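Local coordinates for probable transcriptional regulatory protein aq_1575 (Aquifex aeolicus, PDB 1LFP) that is of unconfirmed function but probably binds DNA and takes part in regulating transcription, at residues I140-A144 with K145-E149; Y181-K184 with E185-K189. All blocks are in the same frame, centred on the assembly; numbering follows the deposited sequence.

Contact 1 (I140-A144 with K145-E149); sequences IEVPA and KEVSE
Val147 meets Val142 and Pro143 where strand 134-143 runs out and the chain folds back on itself. The backbone evidence for the turn is a pair of overlapping one-to-four hydrogen bonds. Glu146 N donates to Pro143 O at 3.3 Å, with an N-H...O angle of 136°, and stands above the carbonyl plane instead of on a lone pair. The second bond is shorter and straighter, Val147 N to Ala144 O at 2.9 Å and 157°, again from above the plane. Val147 N also lies 3.5 Å from Pro143 O, but that bond is weak, and Ala144 O is the stronger partner of this N-H. Ala144 and Lys145 have helical backbone angles, and Glu146 closes the second turn in the type I manner.

The apolar evidence centres on Val147. With its chi1 at -58°, CG2 falls between the backbone N and carbonyl carbon and comes within 3.5 Å of Pro143 O, while CG1 reaches back to Val142. There Val147 CG1 lies 3.9 Å from Val142 CG2, the two branched side chains crossing at a slant. Pro143 CG also lies 4.2 Å from Glu146 CB, a looser touch. Were Val147 replaced by an alanine, Val142 CG2 would probably lose this methyl partner and a gap would be likely to open beside Pro143 O.

Around the turn, Val142 and Ala144 have backbone bonds to His171 and Glu169, so the segment 140-144 stays paired up to the bend. Val147 also touches His171 of strand 170-175 and Pro193. Ser148 stands at the N-cap position of helix 149-159 without a capping bond, its OG bonding to the Glu151 carboxylate instead, and the turn thus links strand to helix.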
loop_
_atom_site.group_PDB
_atom_site.type_symbol
_atom_site.label_atom_id
_atom_site.label_comp_id
_atom_site.label_asym_id
_atom_site.label_seq_id
_atom_site.Cartn_x
_atom_site.Cartn_y
_atom_site.Cartn_z
ATOM N N ILE A 140 -3.224 -8.739 -1.696
ATOM C CA ILE A 140 -2.106 -9.672 -1.681
ATOM C C ILE A 140 -1.320 -9.577 -2.961
ATOM O O ILE A 140 -1.911 -9.574 -4.046
ATOM C CB ILE A 140 -2.627 -11.123 -1.514
ATOM C CG1 ILE A 140 -3.246 -11.262 -0.112
ATOM C CG2 ILE A 140 -1.464 -12.131 -1.747
ATOM C CD1 ILE A 140 -4.111 -12.544 0.106
ATOM N N GLU A 141 0.006 -9.498 -2.846
ATOM C CA GLU A 141 0.868 -9.421 -4.019
ATOM C C GLU A 141 1.658 -10.711 -4.105
ATOM O O GLU A 141 2.119 -11.208 -3.093
ATOM C CB GLU A 141 1.845 -8.235 -3.921
ATOM C CG GLU A 141 1.346 -6.991 -4.658
ATOM C CD GLU A 141 2.202 -5.752 -4.434
ATOM O OE1 GLU A 141 3.454 -5.881 -4.359
ATOM O OE2 GLU A 141 1.609 -4.642 -4.346
ATOM N N VAL A 142 1.782 -11.244 -5.314
ATOM C CA VAL A 142 2.535 -12.487 -5.546
ATOM C C VAL A 142 3.422 -12.267 -6.754
ATOM O O VAL A 142 2.982 -11.799 -7.808
ATOM C CB VAL A 142 1.575 -13.699 -5.781
ATOM C CG1 VAL A 142 0.498 -13.317 -6.712
ATOM C CG2 VAL A 142 2.332 -14.909 -6.336
ATOM N N PRO A 143 4.700 -12.598 -6.618
ATOM C CA PRO A 143 5.678 -12.437 -7.697
ATOM C C PRO A 143 5.383 -13.207 -8.992
ATOM O O PRO A 143 5.280 -14.432 -9.007
ATOM C CB PRO A 143 7.001 -12.838 -7.027
ATOM C CG PRO A 143 6.604 -13.662 -5.834
ATOM C CD PRO A 143 5.343 -12.984 -5.355
ATOM N N ALA A 144 5.253 -12.485 -10.099
ATOM C CA ALA A 144 4.950 -13.128 -11.365
ATOM C C ALA A 144 6.048 -14.126 -11.723
ATOM O O ALA A 144 5.774 -15.294 -12.035
ATOM C CB ALA A 144 4.798 -12.077 -12.468
ATOM N N LYS A 145 7.282 -13.641 -11.651
ATOM C CA LYS A 145 8.480 -14.409 -11.954
ATOM C C LYS A 145 8.469 -15.807 -11.378
ATOM O O LYS A 145 8.929 -16.751 -12.013
ATOM C CB LYS A 145 9.705 -13.689 -11.396
ATOM C CG LYS A 145 10.080 -12.411 -12.109
ATOM C CD LYS A 145 11.134 -11.666 -11.310
ATOM C CE LYS A 145 11.838 -10.598 -12.147
ATOM N NZ LYS A 145 12.889 -11.196 -13.025
ATOM N N GLU A 146 7.935 -15.931 -10.171
ATOM C CA GLU A 146 7.929 -17.205 -9.484
ATOM C C GLU A 146 6.707 -18.102 -9.683
ATOM O O GLU A 146 6.702 -19.250 -9.233
ATOM C CB GLU A 146 8.160 -16.963 -7.989
ATOM C CG GLU A 146 9.569 -16.444 -7.629
ATOM C CD GLU A 146 10.690 -17.453 -7.914
ATOM O OE1 GLU A 146 10.414 -18.673 -7.935
ATOM O OE2 GLU A 146 11.856 -17.033 -8.098
ATOM N N VAL A 147 5.677 -17.614 -10.358
ATOM C CA VAL A 147 4.503 -18.451 -10.584
ATOM C C VAL A 147 4.105 -18.450 -12.050
ATOM O O VAL A 147 4.959 -18.439 -12.933
ATOM C CB VAL A 147 3.298 -17.982 -9.750
ATOM C CG1 VAL A 147 3.648 -17.994 -8.262
ATOM C CG2 VAL A 147 2.868 -16.597 -10.196
ATOM N N SER A 148 2.805 -18.454 -12.306
ATOM C CA SER A 148 2.298 -18.475 -13.665
ATOM C C SER A 148 0.950 -17.786 -13.681
ATOM O O SER A 148 0.280 -17.701 -12.650
ATOM C CB SER A 148 2.154 -19.922 -14.114
ATOM O OG SER A 148 2.947 -20.755 -13.283
ATOM N N GLU A 149 0.553 -17.273 -14.839
ATOM C CA GLU A 149 -0.739 -16.614 -14.925
ATOM C C GLU A 149 -1.786 -17.677 -14.641
ATOM O O GLU A 149 -2.656 -17.496 -13.792
ATOM C CB GLU A 149 -0.980 -16.039 -16.322
ATOM C CG GLU A 149 -0.852 -14.534 -16.449
ATOM C CD GLU A 149 0.588 -14.072 -16.497
ATOM O OE1 GLU A 149 1.305 -14.247 -15.489
ATOM O OE2 GLU A 149 1.009 -13.540 -17.547
#

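Contact 2 (Y181-K184 with E185-K189); sequences YEVK and ENLEK
Lys184 carries CG anti to its backbone N (chi1 174°) and stays extended until chi4, where a bend of -80° swings NZ toward Glu188. Glu188 CG sits between its own backbone N and carbonyl carbon (chi1 39°); this folds it to 3.1 Å from Lys184 O and lays the carboxylate beside the amine. The resulting salt bridge is long, Lys184 NZ to Glu188 OE2 at 3.4 Å, and its hydrogen bond is weak. The stronger partner of Lys184 NZ is Glu54 of helix 47-58, so the Glu188 bridge is the secondary one; the lysine's charge is probably well compensated.

One residue back, Val183 and Leu187 run alongside each other in a common direction, with Val183 CG1 3.8 Å from Leu187 CD1. Both pairs are spaced by backbone bonds four residues apart: Leu187 N donates to Val183 O and Glu188 N to Lys184 O, each at 2.9 Å, following Glu185 N to Tyr181 O and Asn186 N to Glu182 O. Regular i to i+4 bonding, an apolar i/i+4 pair facing Ile140 and Val159, and an i/i+4 salt bridge on a different face are characteristic of an amphipathic alpha-helix packed on a sheet.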
loop_
_atom_site.group_PDB
_atom_site.type_symbol
_atom_site.label_atom_id
_atom_site.label_comp_id
_atom_site.label_asym_id
_atom_site.label_seq_id
_atom_site.Cartn_x
_atom_site.Cartn_y
_atom_site.Cartn_z
ATOM N N TYR A 181 -5.887 -12.506 6.093
ATOM C CA TYR A 181 -4.868 -13.425 6.571
ATOM C C TYR A 181 -5.248 -14.872 6.356
ATOM O O TYR A 181 -4.377 -15.750 6.232
ATOM C CB TYR A 181 -4.552 -13.140 8.044
ATOM C CG TYR A 181 -4.097 -11.713 8.243
ATOM C CD1 TYR A 181 -2.987 -11.216 7.574
ATOM C CD2 TYR A 181 -4.795 -10.863 9.092
ATOM C CE1 TYR A 181 -2.574 -9.890 7.751
ATOM C CE2 TYR A 181 -4.413 -9.561 9.277
ATOM C CZ TYR A 181 -3.301 -9.074 8.608
ATOM O OH TYR A 181 -2.946 -7.763 8.821
ATOM N N GLU A 182 -6.545 -15.114 6.259
ATOM C CA GLU A 182 -7.007 -16.472 6.048
ATOM C C GLU A 182 -6.684 -16.844 4.631
ATOM O O GLU A 182 -6.261 -17.966 4.360
ATOM C CB GLU A 182 -8.507 -16.566 6.295
ATOM C CG GLU A 182 -9.039 -17.977 6.302
ATOM C CD GLU A 182 -10.542 -18.014 6.497
ATOM O OE1 GLU A 182 -11.013 -17.728 7.621
ATOM O OE2 GLU A 182 -11.253 -18.320 5.519
ATOM N N VAL A 183 -6.906 -15.907 3.705
ATOM C CA VAL A 183 -6.600 -16.177 2.306
ATOM C C VAL A 183 -5.080 -16.316 2.096
ATOM O O VAL A 183 -4.618 -17.208 1.399
ATOM C CB VAL A 183 -7.176 -15.056 1.418
ATOM C CG1 VAL A 183 -6.612 -15.129 0.008
ATOM C CG2 VAL A 183 -8.692 -15.201 1.397
ATOM N N LYS A 184 -4.309 -15.437 2.728
ATOM C CA LYS A 184 -2.870 -15.464 2.622
ATOM C C LYS A 184 -2.376 -16.848 3.037
ATOM O O LYS A 184 -1.581 -17.482 2.329
ATOM C CB LYS A 184 -2.244 -14.428 3.569
ATOM C CG LYS A 184 -0.713 -14.485 3.643
ATOM C CD LYS A 184 -0.226 -13.362 4.582
ATOM C CE LYS A 184 1.273 -13.336 4.693
ATOM N NZ LYS A 184 1.800 -14.355 5.636
ATOM N N GLU A 185 -2.876 -17.297 4.190
ATOM C CA GLU A 185 -2.503 -18.604 4.759
ATOM C C GLU A 185 -2.828 -19.746 3.795
ATOM O O GLU A 185 -2.000 -20.623 3.517
ATOM C CB GLU A 185 -3.256 -18.813 6.072
ATOM C CG GLU A 185 -2.649 -19.865 6.962
ATOM C CD GLU A 185 -2.009 -19.267 8.202
ATOM O OE1 GLU A 185 -2.755 -18.747 9.068
ATOM O OE2 GLU A 185 -0.764 -19.309 8.305
ATOM N N ASN A 186 -4.039 -19.724 3.259
ATOM C CA ASN A 186 -4.453 -20.768 2.325
ATOM C C ASN A 186 -3.657 -20.771 1.036
ATOM O O ASN A 186 -3.457 -21.824 0.422
ATOM C CB ASN A 186 -5.945 -20.623 2.044
ATOM C CG ASN A 186 -6.797 -21.103 3.206
ATOM O OD1 ASN A 186 -7.962 -20.739 3.326
ATOM N ND2 ASN A 186 -6.216 -21.940 4.063
ATOM N N LEU A 187 -3.220 -19.587 0.599
ATOM C CA LEU A 187 -2.416 -19.491 -0.611
ATOM C C LEU A 187 -0.996 -20.008 -0.326
ATOM O O LEU A 187 -0.406 -20.694 -1.143
ATOM C CB LEU A 187 -2.294 -18.034 -1.095
ATOM C CG LEU A 187 -3.562 -17.495 -1.776
ATOM C CD1 LEU A 187 -3.432 -15.957 -1.945
ATOM C CD2 LEU A 187 -3.790 -18.228 -3.163
ATOM N N GLU A 188 -0.428 -19.672 0.815
ATOM C CA GLU A 188 0.926 -20.182 1.041
ATOM C C GLU A 188 0.869 -21.700 1.245
ATOM O O GLU A 188 1.799 -22.398 0.861
ATOM C CB GLU A 188 1.627 -19.466 2.208
ATOM C CG GLU A 188 0.813 -19.131 3.422
ATOM C CD GLU A 188 1.386 -17.932 4.192
ATOM O OE1 GLU A 188 1.109 -17.808 5.401
ATOM O OE2 GLU A 188 2.105 -17.103 3.597
ATOM N N LYS A 189 -0.220 -22.191 1.840
ATOM C CA LYS A 189 -0.419 -23.628 2.081
ATOM C C LYS A 189 -0.523 -24.401 0.759
ATOM O O LYS A 189 -0.417 -25.633 0.750
ATOM C CB LYS A 189 -1.678 -23.827 2.922
ATOM C CG LYS A 189 -1.906 -25.227 3.426
ATOM C CD LYS A 189 -2.163 -25.212 4.919
ATOM C CE LYS A 189 -3.303 -24.260 5.293
ATOM N NZ LYS A 189 -3.582 -24.254 6.766
#

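How the contacts relate
Contacts 1 and 2 belong to one layered unit, their centres about 14 Å apart and on the same side of the chain's centre. They touch through a single residue of strand 134-143: Ile140 CD1 lies 3.6 Å from Val183 CG1 and 4.0 Å from Leu187 CD1. Ile140 itself does not touch 145-149, so the strand, not the turn, carries this link to helix 180-188. Helix 149-159, which contact 1 leads into, also reaches helix 180-188 through Val159, while Val192 touches both Val142 and Leu187. The succession strand, helix, strand, strand, helix, strand from 134-143 to 196-203, with strand order 2-3-1-4, is that of a ferredoxin-like fold. Contact 1 is its first strand-to-helix turn and contact 2 its second helix.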